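Local coordinates for putative exported protein (Bacteroides fragilis, PDB 4RAA) that is of unknown function but folds as a six-bladed beta-propeller of the YWTD superfamily and is probably exported from the cytoplasm, at residues A[62-67]-A[73-78]; A[171-176]-A[205-210]; A[263-268]-A[315-320]. One frame throughout, in Å; residues are numbered along the deposited sequence.

Contact 1: A[62-67]-A[73-78]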
ATOM      1  N   ASN A  62      18.794   1.101  11.718  1.00 33.92           N
ATOM      2  CA  ASN A  62      18.347   2.466  12.036  1.00 33.19           C
ATOM      3  C   ASN A  62      18.654   3.344  10.829  1.00 31.73           C
ATOM      4  O   ASN A  62      19.741   3.239  10.264  1.00 31.19           O
ATOM      5  CB  ASN A  62      19.105   3.008  13.251  1.00 34.06           C
ATOM      6  CG  ASN A  62      18.818   2.225  14.518  1.00 35.03           C
ATOM      7  OD1 ASN A  62      17.663   2.040  14.890  1.00 37.15           O
ATOM      8  ND2 ASN A  62      19.862   1.782  15.200  1.00 34.94           N
ATOM      9  N   LEU A  63      17.707   4.192  10.430  1.00 30.98           N
ATOM     10  CA  LEU A  63      17.897   5.115   9.311  1.00 30.30           C
ATOM     11  C   LEU A  63      18.081   6.491   9.929  1.00 30.90           C
ATOM     12  O   LEU A  63      17.168   6.978  10.588  1.00 31.96           O
ATOM     13  CB  LEU A  63      16.685   5.079   8.372  1.00 29.90           C
ATOM     14  CG  LEU A  63      16.694   5.955   7.118  1.00 30.00           C
ATOM     15  CD1 LEU A  63      17.881   5.627   6.230  1.00 29.59           C
ATOM     16  CD2 LEU A  63      15.399   5.789   6.328  1.00 30.14           C
ATOM     17  N   TYR A  64      19.251   7.102   9.727  1.00 30.81           N
ATOM     18  CA  TYR A  64      19.585   8.417  10.294  1.00 32.13           C
ATOM     19  C   TYR A  64      19.770   9.521   9.268  1.00 33.17           C
ATOM     20  O   TYR A  64      20.043   9.243   8.095  1.00 33.43           O
ATOM     21  CB  TYR A  64      20.899   8.334  11.053  1.00 31.99           C
ATOM     22  CG  TYR A  64      20.888   7.456  12.259  1.00 31.78           C
ATOM     23  CD1 TYR A  64      20.029   7.718  13.323  1.00 32.54           C
ATOM     24  CD2 TYR A  64      21.809   6.418  12.396  1.00 31.49           C
ATOM     25  CE1 TYR A  64      20.041   6.928  14.468  1.00 32.83           C
ATOM     26  CE2 TYR A  64      21.842   5.633  13.547  1.00 31.83           C
ATOM     27  CZ  TYR A  64      20.954   5.888  14.572  1.00 32.40           C
ATOM     28  OH  TYR A  64      20.989   5.104  15.696  1.00 33.54           O
ATOM     29  N   VAL A  65      19.624  10.768   9.730  1.00 34.95           N
ATOM     30  CA  VAL A  65      19.896  11.960   8.920  1.00 36.54           C
ATOM     31  C   VAL A  65      20.986  12.753   9.637  1.00 38.10           C
ATOM     32  O   VAL A  65      20.844  13.115  10.811  1.00 38.98           O
ATOM     33  CB  VAL A  65      18.665  12.854   8.688  1.00 38.03           C
ATOM     34  CG1 VAL A  65      19.020  14.036   7.784  1.00 39.35           C
ATOM     35  CG2 VAL A  65      17.537  12.042   8.058  1.00 37.59           C
ATOM     36  N   PHE A  66      22.085  12.961   8.921  1.00 38.89           N
ATOM     37  CA  PHE A  66      23.201  13.766   9.357  1.00 40.77           C
ATOM     38  C   PHE A  66      23.343  14.943   8.396  1.00 43.83           C
ATOM     39  O   PHE A  66      22.808  14.937   7.281  1.00 43.48           O
ATOM     40  CB  PHE A  66      24.489  12.952   9.383  1.00 39.51           C
ATOM     41  CG  PHE A  66      24.596  12.022  10.551  1.00 38.90           C
ATOM     42  CD1 PHE A  66      24.029  10.753  10.505  1.00 37.61           C
ATOM     43  CD2 PHE A  66      25.292  12.404  11.701  1.00 40.22           C
ATOM     44  CE1 PHE A  66      24.151   9.880  11.583  1.00 37.30           C
ATOM     45  CE2 PHE A  66      25.423  11.535  12.783  1.00 39.87           C
ATOM     46  CZ  PHE A  66      24.847  10.270  12.725  1.00 38.82           C
ATOM     47  N   ASN A  67      24.093  15.935   8.852  1.00 48.03           N
ATOM     48  CA  ASN A  67      24.357  17.169   8.129  1.00 52.44           C
ATOM     49  C   ASN A  67      25.695  17.035   7.389  1.00 52.21           C
ATOM     50  O   ASN A  67      26.506  16.169   7.732  1.00 49.56           O
ATOM     51  CB  ASN A  67      24.415  18.282   9.184  1.00 58.34           C
ATOM     52  CG  ASN A  67      24.411  19.675   8.612  1.00 63.36           C
ATOM     53  OD1 ASN A  67      24.465  19.901   7.397  1.00 67.19           O
ATOM     54  ND2 ASN A  67      24.349  20.636   9.514  1.00 67.23           N
ATOM     55  N   VAL A  73      20.855  15.400  12.612  1.00 45.85           N
ATOM     56  CA  VAL A  73      19.640  16.191  12.370  1.00 47.88           C
ATOM     57  C   VAL A  73      18.454  15.497  13.017  1.00 47.98           C
ATOM     58  O   VAL A  73      17.770  16.104  13.833  1.00 51.15           O
ATOM     59  CB  VAL A  73      19.341  16.397  10.857  1.00 48.24           C
ATOM     60  CG1 VAL A  73      18.046  17.198  10.641  1.00 49.45           C
ATOM     61  CG2 VAL A  73      20.517  17.085  10.167  1.00 48.76           C
ATOM     62  N   ASN A  74      18.196  14.247  12.624  1.00 46.14           N
ATOM     63  CA  ASN A  74      17.044  13.477  13.124  1.00 45.93           C
ATOM     64  C   ASN A  74      17.070  12.018  12.633  1.00 43.08           C
ATOM     65  O   ASN A  74      17.794  11.710  11.682  1.00 41.68           O
ATOM     66  CB  ASN A  74      15.723  14.132  12.639  1.00 48.92           C
ATOM     67  CG  ASN A  74      14.511  13.710  13.449  1.00 52.48           C
ATOM     68  OD1 ASN A  74      14.631  13.103  14.519  1.00 57.53           O
ATOM     69  ND2 ASN A  74      13.327  14.042  12.947  1.00 52.80           N
ATOM     70  N   GLN A  75      16.320  11.131  13.301  1.00 41.87           N
ATOM     71  CA  GLN A  75      16.141   9.732  12.856  1.00 39.51           C
ATOM     72  C   GLN A  75      14.861   9.651  12.023  1.00 38.56           C
ATOM     73  O   GLN A  75      13.871  10.307  12.351  1.00 39.48           O
ATOM     74  CB  GLN A  75      16.042   8.741  14.026  1.00 39.10           C
ATOM     75  CG  GLN A  75      16.003   7.282  13.547  1.00 37.89           C
ATOM     76  CD  GLN A  75      16.067   6.233  14.634  1.00 38.16           C
ATOM     77  OE1 GLN A  75      16.265   6.540  15.815  1.00 39.87           O
ATOM     78  NE2 GLN A  75      15.926   4.969  14.233  1.00 36.56           N
ATOM     79  N   ILE A  76      14.889   8.828  10.970  1.00 36.75           N
ATOM     80  CA  ILE A  76      13.731   8.604  10.091  1.00 35.96           C
ATOM     81  C   ILE A  76      13.014   7.381  10.639  1.00 35.63           C
ATOM     82  O   ILE A  76      13.490   6.262  10.467  1.00 34.81           O
ATOM     83  CB  ILE A  76      14.132   8.405   8.602  1.00 34.82           C
ATOM     84  CG1 ILE A  76      14.977   9.608   8.132  1.00 35.08           C
ATOM     85  CG2 ILE A  76      12.883   8.207   7.729  1.00 34.60           C
ATOM     86  CD1 ILE A  76      15.246   9.691   6.645  1.00 34.50           C
ATOM     87  N   GLY A  77      11.868   7.604  11.286  1.00 36.67           N
ATOM     88  CA  GLY A  77      11.087   6.537  11.914  1.00 36.46           C
ATOM     89  C   GLY A  77      11.813   6.016  13.131  1.00 36.94           C
ATOM     90  O   GLY A  77      12.597   6.743  13.743  1.00 37.78           O
ATOM     91  N   GLN A  78      11.557   4.758  13.475  1.00 37.55           N
ATOM     92  CA  GLN A  78      12.225   4.095  14.611  1.00 37.38           C
ATOM     93  C   GLN A  78      12.061   2.586  14.539  1.00 37.38           C
ATOM     94  O   GLN A  78      11.291   2.093  13.718  1.00 37.16           O
ATOM     95  CB  GLN A  78      11.666   4.607  15.936  1.00 39.02           C
ATOM     96  CG  GLN A  78      10.147   4.587  16.013  1.00 40.58           C
ATOM     97  CD  GLN A  78       9.599   4.641  17.424  1.00 43.00           C
ATOM     98  OE1 GLN A  78      10.297   4.986  18.381  1.00 44.90           O
ATOM     99  NE2 GLN A  78       8.329   4.288  17.560  1.00 44.29           N
TER
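Ile76 fits its side chain into the notch between Leu63 and Val65, which stand two residues apart on strand 62-67. Its CB rests against Leu63 CD2 at 3.7 Å, while its CG1 turns the other way to meet Val65 CG2 at 3.5 Å; CD1 reaches both neighbours. Val65 points its other branch at Val73, three residues before Ile76, with Val65 CG1 3.9 Å from Val73 CB, so the two methyls of one valine serve two separate partners. Phe119 touches Val65 and Ile76, and Leu89 and Phe92 of strand 85-94 meet Leu63, extending this apolar layer.

The other face of the hairpin is polar and aromatic. Gln75 swings CG anti to its backbone N (chi1 -174°) and extends beside the Tyr64 ring, where its CD lies 4.0 Å from Tyr64 CE1, with the amide and ring planes inclined at 56°. The amide NE2 is bound by Tyr86, and the Tyr64 hydroxyl by the carbonyl of Leu39.

Antiparallel strands, 175° apart in direction, carry these groups. Ile76 N bonds to Leu63 O at 3.0 Å and Val65 N to Asn74 O at 2.8 Å. Beyond them the ladder slips: Val73 N bonds to Val65 O at 2.9 Å. Asn74 N reaches the same Val65 O only weakly, at 3.4 Å. Two residues of one strand thus stand opposite a single residue of the other, a classic beta bulge set in a hairpin of the beta-propeller.

Contact 2: A[171-176]-A[205-210]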
ATOM      1  N   TYR A 171       9.950  -8.308 -16.710  1.00 38.08           N
ATOM      2  CA  TYR A 171      10.990  -9.025 -15.990  1.00 38.08           C
ATOM      3  C   TYR A 171      12.282  -8.781 -16.762  1.00 38.47           C
ATOM      4  O   TYR A 171      12.282  -8.840 -17.997  1.00 39.64           O
ATOM      5  CB  TYR A 171      10.706 -10.524 -15.934  1.00 39.48           C
ATOM      6  CG  TYR A 171       9.379 -10.919 -15.337  1.00 39.85           C
ATOM      7  CD1 TYR A 171       8.224 -10.986 -16.132  1.00 41.52           C
ATOM      8  CD2 TYR A 171       9.272 -11.256 -13.981  1.00 39.17           C
ATOM      9  CE1 TYR A 171       6.994 -11.360 -15.588  1.00 42.34           C
ATOM     10  CE2 TYR A 171       8.053 -11.634 -13.424  1.00 40.01           C
ATOM     11  CZ  TYR A 171       6.916 -11.681 -14.225  1.00 41.52           C
ATOM     12  OH  TYR A 171       5.711 -12.054 -13.676  1.00 42.57           O
ATOM     13  N   LYS A 172      13.378  -8.556 -16.032  1.00 38.11           N
ATOM     14  CA  LYS A 172      14.672  -8.171 -16.608  1.00 38.04           C
ATOM     15  C   LYS A 172      15.808  -9.093 -16.182  1.00 37.22           C
ATOM     16  O   LYS A 172      15.911  -9.445 -15.007  1.00 36.74           O
ATOM     17  CB  LYS A 172      15.014  -6.744 -16.145  1.00 38.33           C
ATOM     18  CG  LYS A 172      13.989  -5.655 -16.485  1.00 39.00           C
ATOM     19  CD  LYS A 172      13.785  -5.501 -17.990  1.00 41.29           C
ATOM     20  CE  LYS A 172      12.929  -4.297 -18.342  1.00 41.99           C
ATOM     21  NZ  LYS A 172      12.731  -4.162 -19.810  1.00 43.52           N
HETATM   22  N   MSE A 173      16.670  -9.426 -17.143  1.00 37.08           N
HETATM   23  CA  MSE A 173      17.865 -10.273 -16.968  1.00 36.65           C
HETATM   24  C   MSE A 173      17.622 -11.696 -16.531  1.00 38.32           C
HETATM   25  O   MSE A 173      17.279 -11.955 -15.378  1.00 38.05           O
HETATM   26  CB  MSE A 173      18.918  -9.638 -16.067  1.00 34.01           C
HETATM   27  CG  MSE A 173      19.688  -8.648 -16.923  1.00 33.05           C
HETATM   28 SE   MSE A 173      20.585  -7.417 -15.718  0.75 29.95          SE
HETATM   29  CE  MSE A 173      22.022  -8.695 -15.368  1.00 30.83           C
ATOM     30  N   ASN A 174      17.876 -12.620 -17.457  1.00 41.04           N
ATOM     31  CA  ASN A 174      17.705 -14.051 -17.242  1.00 43.43           C
ATOM     32  C   ASN A 174      18.687 -14.585 -16.181  1.00 41.96           C
ATOM     33  O   ASN A 174      19.874 -14.267 -16.241  1.00 41.01           O
ATOM     34  CB  ASN A 174      17.920 -14.791 -18.569  1.00 46.15           C
ATOM     35  CG  ASN A 174      17.446 -16.219 -18.511  1.00 50.18           C
ATOM     36  OD1 ASN A 174      18.246 -17.153 -18.611  1.00 54.89           O
ATOM     37  ND2 ASN A 174      16.139 -16.404 -18.306  1.00 50.16           N
ATOM     38  N   LYS A 175      18.169 -15.365 -15.227  1.00 41.88           N
ATOM     39  CA  LYS A 175      18.940 -15.954 -14.114  1.00 41.78           C
ATOM     40  C   LYS A 175      19.032 -17.472 -14.301  1.00 44.63           C
ATOM     41  O   LYS A 175      18.059 -18.194 -14.050  1.00 45.33           O
ATOM     42  CB  LYS A 175      18.272 -15.593 -12.781  1.00 40.42           C
ATOM     43  CG  LYS A 175      18.902 -16.185 -11.515  1.00 40.18           C
ATOM     44  CD  LYS A 175      18.464 -15.456 -10.246  1.00 38.57           C
ATOM     45  CE  LYS A 175      16.996 -15.672  -9.919  1.00 39.03           C
ATOM     46  NZ  LYS A 175      16.414 -14.780  -8.875  1.00 37.73           N
ATOM     47  N   GLU A 176      20.200 -17.942 -14.744  1.00 46.37           N
ATOM     48  CA  GLU A 176      20.420 -19.367 -15.024  1.00 49.69           C
ATOM     49  C   GLU A 176      20.643 -20.157 -13.741  1.00 48.96           C
ATOM     50  O   GLU A 176      19.974 -21.163 -13.503  1.00 50.48           O
ATOM     51  CB  GLU A 176      21.611 -19.571 -15.962  1.00 52.99           C
ATOM     52  CG  GLU A 176      21.496 -18.832 -17.288  1.00 56.02           C
ATOM     53  CD  GLU A 176      22.596 -19.200 -18.279  1.00 60.03           C
ATOM     54  OE1 GLU A 176      22.819 -20.412 -18.519  1.00 61.95           O
ATOM     55  OE2 GLU A 176      23.212 -18.270 -18.852  1.00 60.79           O
ATOM     56  N   THR A 205      29.525  -7.413 -15.994  1.00 33.43           N
ATOM     57  CA  THR A 205      28.900  -6.459 -16.899  1.00 33.32           C
ATOM     58  C   THR A 205      27.921  -5.600 -16.105  1.00 32.13           C
ATOM     59  O   THR A 205      27.180  -6.122 -15.271  1.00 31.70           O
ATOM     60  CB  THR A 205      28.134  -7.161 -18.046  1.00 34.33           C
ATOM     61  OG1 THR A 205      28.992  -8.089 -18.721  1.00 35.39           O
ATOM     62  CG2 THR A 205      27.600  -6.143 -19.069  1.00 34.60           C
ATOM     63  N   ILE A 206      27.959  -4.293 -16.345  1.00 32.06           N
ATOM     64  CA  ILE A 206      27.014  -3.344 -15.757  1.00 31.66           C
ATOM     65  C   ILE A 206      26.070  -2.951 -16.881  1.00 31.96           C
ATOM     66  O   ILE A 206      26.524  -2.494 -17.938  1.00 32.31           O
ATOM     67  CB  ILE A 206      27.723  -2.129 -15.142  1.00 31.52           C
ATOM     68  CG1 ILE A 206      28.427  -2.603 -13.874  1.00 31.33           C
ATOM     69  CG2 ILE A 206      26.722  -1.015 -14.808  1.00 31.28           C
ATOM     70  CD1 ILE A 206      29.337  -1.597 -13.241  1.00 31.53           C
ATOM     71  N   TYR A 207      24.771  -3.128 -16.633  1.00 31.79           N
ATOM     72  CA  TYR A 207      23.719  -2.839 -17.605  1.00 32.76           C
ATOM     73  C   TYR A 207      22.946  -1.598 -17.193  1.00 32.65           C
ATOM     74  O   TYR A 207      22.631  -1.441 -16.031  1.00 31.71           O
ATOM     75  CB  TYR A 207      22.747  -4.026 -17.703  1.00 32.99           C
ATOM     76  CG  TYR A 207      23.384  -5.335 -18.126  1.00 33.48           C
ATOM     77  CD1 TYR A 207      23.927  -6.209 -17.174  1.00 33.28           C
ATOM     78  CD2 TYR A 207      23.440  -5.712 -19.477  1.00 34.61           C
ATOM     79  CE1 TYR A 207      24.511  -7.414 -17.552  1.00 34.05           C
ATOM     80  CE2 TYR A 207      24.024  -6.915 -19.866  1.00 35.23           C
ATOM     81  CZ  TYR A 207      24.554  -7.759 -18.902  1.00 35.04           C
ATOM     82  OH  TYR A 207      25.130  -8.936 -19.273  1.00 35.97           O
ATOM     83  N   ARG A 208      22.663  -0.723 -18.158  1.00 34.48           N
ATOM     84  CA  ARG A 208      21.822   0.462 -17.957  1.00 35.43           C
ATOM     85  C   ARG A 208      20.423  -0.098 -18.159  1.00 35.74           C
ATOM     86  O   ARG A 208      20.134  -0.596 -19.241  1.00 35.91           O
ATOM     87  CB  ARG A 208      22.143   1.523 -19.010  1.00 37.21           C
ATOM     88  CG  ARG A 208      21.500   2.887 -18.796  1.00 38.28           C
ATOM     89  CD  ARG A 208      21.751   3.765 -20.013  1.00 38.99           C
ATOM     90  NE  ARG A 208      20.839   3.404 -21.092  1.00 41.26           N
ATOM     91  CZ  ARG A 208      21.044   3.591 -22.405  1.00 43.74           C
ATOM     92  NH1 ARG A 208      22.181   4.105 -22.898  1.00 44.52           N
ATOM     93  NH2 ARG A 208      20.088   3.213 -23.255  1.00 44.37           N
ATOM     94  N   VAL A 209      19.587  -0.070 -17.121  1.00 36.24           N
ATOM     95  CA  VAL A 209      18.230  -0.654 -17.175  1.00 37.54           C
ATOM     96  C   VAL A 209      17.133   0.400 -17.172  1.00 38.35           C
ATOM     97  O   VAL A 209      17.045   1.188 -16.234  1.00 39.15           O
ATOM     98  CB  VAL A 209      17.954  -1.599 -15.977  1.00 37.17           C
ATOM     99  CG1 VAL A 209      16.557  -2.240 -16.095  1.00 37.33           C
ATOM    100  CG2 VAL A 209      19.050  -2.663 -15.858  1.00 37.00           C
ATOM    101  N   GLY A 210      16.303   0.379 -18.217  1.00 39.51           N
ATOM    102  CA  GLY A 210      15.107   1.229 -18.341  1.00 40.54           C
ATOM    103  C   GLY A 210      13.884   0.320 -18.373  1.00 40.94           C
ATOM    104  O   GLY A 210      14.013  -0.898 -18.207  1.00 43.04           O
TER
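Lys172 and Met173 reach across from one sheet of the propeller to Tyr207, Val209 and Gly210 in another, a side-chain contact between strands 168-174 and 203-210 that are not hydrogen-bonded neighbours. Lys172 sends its CB toward the facing strand. Its CG passes 4.3 Å from Val209 CG1, an apolar touch at the root of the chain. A bend at chi2 (-61°) then turns the methylenes toward the end of strand 203-210, and Lys172 CE arrives 3.6 Å from the carbonyl oxygen of Gly210. The ammonium NZ finds its polar partners just past the segments, in the Thr211 carbonyl and a salt bridge to Asp170. The lysine is thus apolar along its crossing and charged only at its end.

At Met173, a selenomethionine, the chain turns a corner, and the side chain heads for the Tyr207 ring. It also touches Phe159 and Thr200, in the strands flanking the two segments. The ring hydroxyl is fixed by Asp203, and Ile214 packs beside the tyrosine. The selenium makes a Met-aromatic contact, 4.5 Å from the Tyr207 ring centroid and 36° off the ring normal, while Thr205 CG2 covers the ring from the opposite side of its plane. A last bend at chi3 (80°) lays the terminal methyl obliquely by the ring, Met173 CE standing 3.6 Å from Tyr207 CE1.

Contact 3: A[263-268]-A[315-320]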
ATOM      1  N   GLU A 263      30.513  10.414 -11.894  1.00 45.49           N
ATOM      2  CA  GLU A 263      30.706  11.036 -13.220  1.00 50.68           C
ATOM      3  C   GLU A 263      32.140  10.925 -13.721  1.00 49.07           C
ATOM      4  O   GLU A 263      32.348  10.814 -14.921  1.00 50.23           O
ATOM      5  CB  GLU A 263      30.318  12.530 -13.213  1.00 56.83           C
ATOM      6  CG  GLU A 263      28.849  12.831 -12.910  1.00 62.39           C
ATOM      7  CD  GLU A 263      27.861  12.301 -13.953  1.00 68.98           C
ATOM      8  OE1 GLU A 263      28.255  12.017 -15.110  1.00 71.64           O
ATOM      9  OE2 GLU A 263      26.662  12.183 -13.615  1.00 74.48           O
ATOM     10  N   ARG A 264      33.106  10.948 -12.803  1.00 48.26           N
ATOM     11  CA  ARG A 264      34.540  10.957 -13.136  1.00 50.35           C
ATOM     12  C   ARG A 264      35.281   9.618 -13.013  1.00 49.35           C
ATOM     13  O   ARG A 264      36.253   9.396 -13.747  1.00 51.22           O
ATOM     14  CB  ARG A 264      35.269  12.021 -12.287  1.00 53.59           C
ATOM     15  CG  ARG A 264      35.284  11.785 -10.775  1.00 55.64           C
ATOM     16  CD  ARG A 264      36.162  12.795 -10.057  1.00 59.57           C
ATOM     17  NE  ARG A 264      35.598  14.146 -10.036  1.00 61.89           N
ATOM     18  CZ  ARG A 264      36.198  15.224  -9.520  1.00 65.14           C
ATOM     19  NH1 ARG A 264      37.418  15.153  -8.969  1.00 70.09           N
ATOM     20  NH2 ARG A 264      35.576  16.401  -9.558  1.00 66.96           N
ATOM     21  N   ASP A 265      34.849   8.755 -12.085  1.00 45.98           N
ATOM     22  CA  ASP A 265      35.513   7.474 -11.821  1.00 43.59           C
ATOM     23  C   ASP A 265      34.570   6.298 -11.543  1.00 42.70           C
ATOM     24  O   ASP A 265      33.344   6.452 -11.518  1.00 45.85           O
ATOM     25  CB  ASP A 265      36.523   7.656 -10.673  1.00 43.73           C
ATOM     26  CG  ASP A 265      35.873   7.967  -9.324  1.00 42.03           C
ATOM     27  OD1 ASP A 265      34.671   7.690  -9.124  1.00 40.64           O
ATOM     28  OD2 ASP A 265      36.598   8.474  -8.434  1.00 40.97           O
ATOM     29  N   LEU A 266      35.169   5.127 -11.337  1.00 40.36           N
ATOM     30  CA  LEU A 266      34.444   3.895 -11.067  1.00 37.42           C
ATOM     31  C   LEU A 266      35.350   2.957 -10.252  1.00 35.26           C
ATOM     32  O   LEU A 266      36.410   2.556 -10.726  1.00 34.68           O
ATOM     33  CB  LEU A 266      34.023   3.287 -12.412  1.00 37.45           C
ATOM     34  CG  LEU A 266      33.177   2.014 -12.535  1.00 36.71           C
ATOM     35  CD1 LEU A 266      32.574   1.943 -13.932  1.00 37.71           C
ATOM     36  CD2 LEU A 266      33.967   0.747 -12.230  1.00 37.64           C
ATOM     37  N   PHE A 267      34.926   2.653  -9.023  1.00 34.13           N
ATOM     38  CA  PHE A 267      35.668   1.789  -8.079  1.00 34.11           C
ATOM     39  C   PHE A 267      35.019   0.414  -8.057  1.00 34.04           C
ATOM     40  O   PHE A 267      33.782   0.312  -8.031  1.00 33.54           O
ATOM     41  CB  PHE A 267      35.623   2.354  -6.655  1.00 33.11           C
ATOM     42  CG  PHE A 267      36.550   3.518  -6.390  1.00 33.56           C
ATOM     43  CD1 PHE A 267      36.981   4.405  -7.389  1.00 34.44           C
ATOM     44  CD2 PHE A 267      36.911   3.792  -5.072  1.00 33.86           C
ATOM     45  CE1 PHE A 267      37.816   5.472  -7.076  1.00 35.27           C
ATOM     46  CE2 PHE A 267      37.731   4.871  -4.758  1.00 34.70           C
ATOM     47  CZ  PHE A 267      38.186   5.711  -5.762  1.00 34.78           C
ATOM     48  N   VAL A 268      35.854  -0.627  -8.041  1.00 34.47           N
ATOM     49  CA  VAL A 268      35.398  -2.015  -8.030  1.00 34.73           C
ATOM     50  C   VAL A 268      36.091  -2.776  -6.896  1.00 36.16           C
ATOM     51  O   VAL A 268      37.261  -3.127  -7.021  1.00 36.95           O
ATOM     52  CB  VAL A 268      35.691  -2.731  -9.379  1.00 35.18           C
ATOM     53  CG1 VAL A 268      34.927  -4.052  -9.459  1.00 34.66           C
ATOM     54  CG2 VAL A 268      35.324  -1.846 -10.567  1.00 36.96           C
ATOM     55  N   ASP A 315      30.391  13.071  -5.927  1.00 43.78           N
ATOM     56  CA  ASP A 315      31.325  12.162  -6.603  1.00 42.43           C
ATOM     57  C   ASP A 315      32.472  11.574  -5.721  1.00 40.76           C
ATOM     58  O   ASP A 315      33.452  11.057  -6.266  1.00 40.97           O
ATOM     59  CB  ASP A 315      31.862  12.806  -7.904  1.00 44.44           C
ATOM     60  CG  ASP A 315      30.755  13.107  -8.940  1.00 46.71           C
ATOM     61  OD1 ASP A 315      29.631  12.561  -8.863  1.00 44.68           O
ATOM     62  OD2 ASP A 315      31.036  13.881  -9.883  1.00 50.84           O
ATOM     63  N   TYR A 316      32.342  11.628  -4.386  1.00 39.46           N
ATOM     64  CA  TYR A 316      33.323  11.035  -3.446  1.00 38.82           C
ATOM     65  C   TYR A 316      32.802   9.680  -2.956  1.00 36.51           C
ATOM     66  O   TYR A 316      31.642   9.571  -2.568  1.00 35.69           O
ATOM     67  CB  TYR A 316      33.604  11.909  -2.201  1.00 39.55           C
ATOM     68  CG  TYR A 316      34.518  13.110  -2.389  1.00 41.41           C
ATOM     69  CD1 TYR A 316      35.911  12.989  -2.235  1.00 41.82           C
ATOM     70  CD2 TYR A 316      33.997  14.379  -2.676  1.00 43.56           C
ATOM     71  CE1 TYR A 316      36.753  14.088  -2.386  1.00 43.77           C
ATOM     72  CE2 TYR A 316      34.834  15.486  -2.834  1.00 45.17           C
ATOM     73  CZ  TYR A 316      36.206  15.339  -2.685  1.00 45.41           C
ATOM     74  OH  TYR A 316      37.017  16.434  -2.845  1.00 47.32           O
ATOM     75  N   HIS A 317      33.674   8.669  -2.967  1.00 35.22           N
ATOM     76  CA  HIS A 317      33.366   7.327  -2.454  1.00 33.44           C
ATOM     77  C   HIS A 317      33.512   7.404  -0.940  1.00 33.31           C
ATOM     78  O   HIS A 317      34.418   8.087  -0.459  1.00 34.45           O
ATOM     79  CB  HIS A 317      34.315   6.287  -3.043  1.00 32.76           C
ATOM     80  CG  HIS A 317      34.182   6.141  -4.520  1.00 32.47           C
ATOM     81  ND1 HIS A 317      33.624   5.029  -5.108  1.00 31.52           N
ATOM     82  CD2 HIS A 317      34.477   6.993  -5.530  1.00 33.36           C
ATOM     83  CE1 HIS A 317      33.607   5.192  -6.419  1.00 31.76           C
ATOM     84  NE2 HIS A 317      34.117   6.374  -6.702  1.00 32.52           N
ATOM     85  N   VAL A 318      32.630   6.717  -0.205  1.00 32.12           N
ATOM     86  CA  VAL A 318      32.586   6.764   1.261  1.00 31.88           C
ATOM     87  C   VAL A 318      33.082   5.453   1.855  1.00 31.98           C
ATOM     88  O   VAL A 318      32.704   4.386   1.383  1.00 32.24           O
ATOM     89  CB  VAL A 318      31.150   7.037   1.778  1.00 31.39           C
ATOM     90  CG1 VAL A 318      31.114   7.110   3.313  1.00 31.74           C
ATOM     91  CG2 VAL A 318      30.604   8.324   1.165  1.00 31.80           C
ATOM     92  N   ALA A 319      33.897   5.546   2.906  1.00 32.83           N
ATOM     93  CA  ALA A 319      34.409   4.374   3.629  1.00 32.87           C
ATOM     94  C   ALA A 319      34.498   4.709   5.121  1.00 33.48           C
ATOM     95  O   ALA A 319      35.328   5.524   5.494  1.00 34.48           O
ATOM     96  CB  ALA A 319      35.773   3.980   3.095  1.00 33.33           C
ATOM     97  N   PRO A 320      33.643   4.100   5.975  1.00 33.33           N
ATOM     98  CA  PRO A 320      33.703   4.413   7.403  1.00 33.63           C
ATOM     99  C   PRO A 320      34.896   3.726   8.053  1.00 34.66           C
ATOM    100  O   PRO A 320      35.196   2.573   7.726  1.00 34.32           O
ATOM    101  CB  PRO A 320      32.383   3.867   7.932  1.00 33.43           C
ATOM    102  CG  PRO A 320      32.111   2.705   7.061  1.00 32.94           C
ATOM    103  CD  PRO A 320      32.622   3.075   5.697  1.00 32.57           C
TER
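His317 is held from two directions by side chains of strand 265-272: Asp265 grips its edge and Phe267 lies flat against its face.

The polar part is a His-carboxylate hydrogen bond. His317 NE2 donates to Asp265 OD1 over 2.8 Å, nearly straight at 168°. The acceptor sits in the plane of the imidazole, whereas the N-H approaches the aspartate from above, 40° out of the carboxylate plane. Asp265 places CG between its own backbone N and carbonyl carbon, which turns the carboxylate to the histidine. The same OD1 is also bound by the Thr262 hydroxyl, and OD2 accepts the backbone N-H of Ile360; this buried carboxylate is therefore gripped by three bonds, which should fix its rotation.

The aromatic part is a face-to-face stack. The Phe267 and His317 ring centroids are 3.6 Å apart and the planes only 12° from parallel. The imidazole is slid toward the CB side of the phenyl ring, with His317 CE1 closest to Phe267 CG at 3.4 Å. Together the stack and the edge bond should restrict both the tilt and the spin of the imidazole.

Looser contacts lie toward the exposed end. Glu263 CB touches Asp315 OD2 at 3.7 Å, its own carboxylate leading away. Arg264 NE comes no nearer to Asp315 OD2 than 4.6 Å, beyond a salt bridge; the arginine is engaged instead with Glu26 and the Ile360 carbonyl.

Strand 265-272 runs between strands 254-261 and 275-282 of its four-stranded sheet, with Phe267 bonded through its backbone to Glu260. His317 belongs to the sheet that contains strand 25-31, and its own backbone pairs with Val358 of the adjoining strand 354-360.

Contact 1 joins neighbouring strands of a single hairpin, and backbone hydrogen bonds do much of the work; contacts 2 and 3 each bridge two different sheets of the propeller mainly through side chains, with no backbone pairing between them. Contact 3 is the buried one, centred about 11 Å from the centre of the chain, and combines a hydrogen-bonded carboxylate with stacked rings. Contacts 1 and 2 lie farther out, about 19 and 18 Å from that centre and on opposite sides of it. Both are partly buried, the first relying on branched aliphatic groups, the second on a selenomethionine against a tyrosine. Contacts 2 and 3 come within about 5 Å at their nearest atoms without touching.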